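Local coordinates for protein putative O-acetylhomoserine (Thiol)-lyase (Campylobacter jejuni, PDB 4OC9) that probably uses pyridoxal 5'-phosphate to make homocysteine from O-acetylhomoserine and sulfide, at residues D[22-27]-D[282-287]. Sequence-based numbering, arbitrary orientation.
Sequences SISVPI and LLQGLE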
loop_
_atom_site.group_PDB
_atom_site.type_symbol
_atom_site.label_atom_id
_atom_site.label_comp_id
_atom_site.label_asym_id
_atom_site.label_seq_id
_atom_site.Cartn_x
_atom_site.Cartn_y
_atom_site.Cartn_z
ATOM N N SER D 22 -4.260 -1.147 -17.778
ATOM C CA SER D 22 -3.636 -0.139 -16.954
ATOM C C SER D 22 -2.164 -0.097 -17.375
ATOM O O SER D 22 -1.553 -1.146 -17.573
ATOM C CB SER D 22 -3.736 -0.492 -15.485
ATOM O OG SER D 22 -3.155 -1.749 -15.221
ATOM N N ILE D 23 -1.616 1.108 -17.549
ATOM C CA ILE D 23 -0.223 1.258 -17.965
ATOM C C ILE D 23 0.692 0.774 -16.866
ATOM O O ILE D 23 1.723 0.161 -17.122
ATOM C CB ILE D 23 0.082 2.698 -18.383
ATOM C CG1 ILE D 23 -0.737 3.011 -19.634
ATOM C CG2 ILE D 23 1.555 2.851 -18.709
ATOM C CD1 ILE D 23 -0.632 4.424 -20.082
ATOM N N SER D 24 0.302 1.080 -15.642
ATOM C CA SER D 24 1.063 0.651 -14.494
ATOM C C SER D 24 0.660 -0.780 -14.153
ATOM O O SER D 24 -0.485 -1.156 -14.363
ATOM C CB SER D 24 0.771 1.520 -13.284
ATOM O OG SER D 24 1.479 1.008 -12.171
ATOM N N VAL D 25 1.591 -1.545 -13.601
ATOM C CA VAL D 25 1.316 -2.925 -13.234
ATOM C C VAL D 25 0.419 -2.919 -12.011
ATOM O O VAL D 25 0.692 -2.256 -11.028
ATOM C CB VAL D 25 2.586 -3.708 -12.906
ATOM C CG1 VAL D 25 2.257 -5.142 -12.560
ATOM C CG2 VAL D 25 3.552 -3.687 -14.085
ATOM N N PRO D 26 -0.683 -3.663 -12.065
ATOM C CA PRO D 26 -1.537 -3.655 -10.908
ATOM C C PRO D 26 -0.901 -4.329 -9.713
ATOM O O PRO D 26 -0.047 -5.215 -9.867
ATOM C CB PRO D 26 -2.763 -4.474 -11.348
ATOM C CG PRO D 26 -2.649 -4.619 -12.832
ATOM C CD PRO D 26 -1.198 -4.507 -13.151
ATOM N N ILE D 27 -1.342 -3.908 -8.528
ATOM C CA ILE D 27 -0.837 -4.479 -7.288
ATOM C C ILE D 27 -1.809 -5.593 -6.880
ATOM O O ILE D 27 -2.936 -5.318 -6.426
ATOM C CB ILE D 27 -0.774 -3.471 -6.141
ATOM C CG1 ILE D 27 0.023 -2.238 -6.552
ATOM C CG2 ILE D 27 -0.193 -4.153 -4.918
ATOM C CD1 ILE D 27 -0.021 -1.110 -5.524
ATOM N N LEU D 282 9.312 -1.953 -5.817
ATOM C CA LEU D 282 10.598 -2.338 -6.430
ATOM C C LEU D 282 10.521 -2.243 -7.955
ATOM O O LEU D 282 11.503 -1.878 -8.589
ATOM C CB LEU D 282 11.041 -3.697 -5.926
ATOM C CG LEU D 282 11.371 -3.633 -4.427
ATOM C CD1 LEU D 282 11.556 -5.018 -3.809
ATOM C CD2 LEU D 282 12.602 -2.766 -4.172
ATOM N N LEU D 283 9.379 -2.560 -8.547
ATOM C CA LEU D 283 9.233 -2.396 -9.981
ATOM C C LEU D 283 9.352 -0.945 -10.313
ATOM O O LEU D 283 9.958 -0.590 -11.313
ATOM C CB LEU D 283 7.856 -2.786 -10.518
ATOM C CG LEU D 283 7.534 -4.225 -10.884
ATOM C CD1 LEU D 283 6.047 -4.404 -11.126
ATOM C CD2 LEU D 283 8.335 -4.533 -12.143
ATOM N N GLN D 284 8.738 -0.099 -9.495
ATOM C CA GLN D 284 8.804 1.344 -9.773
ATOM C C GLN D 284 10.265 1.843 -9.704
ATOM O O GLN D 284 10.687 2.677 -10.491
ATOM C CB GLN D 284 7.931 2.173 -8.810
ATOM C CG GLN D 284 6.505 1.661 -8.694
ATOM C CD GLN D 284 5.773 1.533 -10.009
ATOM O OE1 GLN D 284 5.370 0.428 -10.343
ATOM N NE2 GLN D 284 5.687 2.593 -10.798
ATOM N N GLY D 285 11.010 1.331 -8.721
ATOM C CA GLY D 285 12.377 1.744 -8.531
ATOM C C GLY D 285 13.204 1.281 -9.685
ATOM O O GLY D 285 14.082 2.008 -10.150
ATOM N N LEU D 286 12.900 0.085 -10.180
ATOM C CA LEU D 286 13.649 -0.447 -11.298
ATOM C C LEU D 286 13.541 0.469 -12.504
ATOM O O LEU D 286 14.496 0.674 -13.242
ATOM C CB LEU D 286 13.185 -1.855 -11.656
ATOM C CG LEU D 286 13.961 -2.499 -12.817
ATOM C CD1 LEU D 286 15.443 -2.558 -12.512
ATOM C CD2 LEU D 286 13.425 -3.910 -13.066
ATOM N N GLU D 287 12.358 0.996 -12.720
ATOM C CA GLU D 287 12.122 1.920 -13.843
ATOM C C GLU D 287 13.065 3.117 -13.900
ATOM O O GLU D 287 13.460 3.537 -14.963
ATOM C CB GLU D 287 10.679 2.486 -13.853
ATOM C CG GLU D 287 9.529 1.505 -14.157
ATOM C CD GLU D 287 8.213 2.230 -14.433
ATOM O OE1 GLU D 287 8.139 3.445 -14.150
ATOM O OE2 GLU D 287 7.219 1.591 -14.901
#
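Val25 and Leu283 make the close part of this small interface, in which the loop residues 22-27 meet a short piece of helix 276-309. Both side chains leave their backbones toward each other and cross at about a right angle, with a single methyl of the leucine, CD1, doing the touching. It meets the valine end-on, 3.9 Å from Val25 CG2, 4.0 Å from Val25 CB and 4.1 Å from Val25 CG1. With CG1 anti to the backbone N (chi1 -179°), the valine methyls splay to the sides of that approach. This pair is purely apolar, and the backbones stay well apart, with 8.6 Å between the CA atoms of Val25 and Leu283.

The neighbouring pair is looser. The end of the Gln284 side chain comes only loosely alongside the Ser24 hydroxyl, and no hydrogen bond joins the two segments. This side is nevertheless buried, with Thr213 of the third subunit packing on both. Within the loop, Ser22 OG donates to Ser24 O over 2.9 Å, nearly in line with the carbonyl bond, and so links the residues on either side of Ile23.

From the second subunit, Asn30 OD1 accepts a hydrogen bond from Ser24 N, while Glu287, one helical turn beyond Leu283, forms a salt bridge with Lys373 of the third subunit. In this enzyme of the aminotransferase-like PLP fold, the contact thus joins an N-terminal loop to the long helix where three subunits meet; Leu283 also packs on Val64 and Leu65 of helix 60-73, and Trp280 of helix 276-309 touches Ser24 and Ile27.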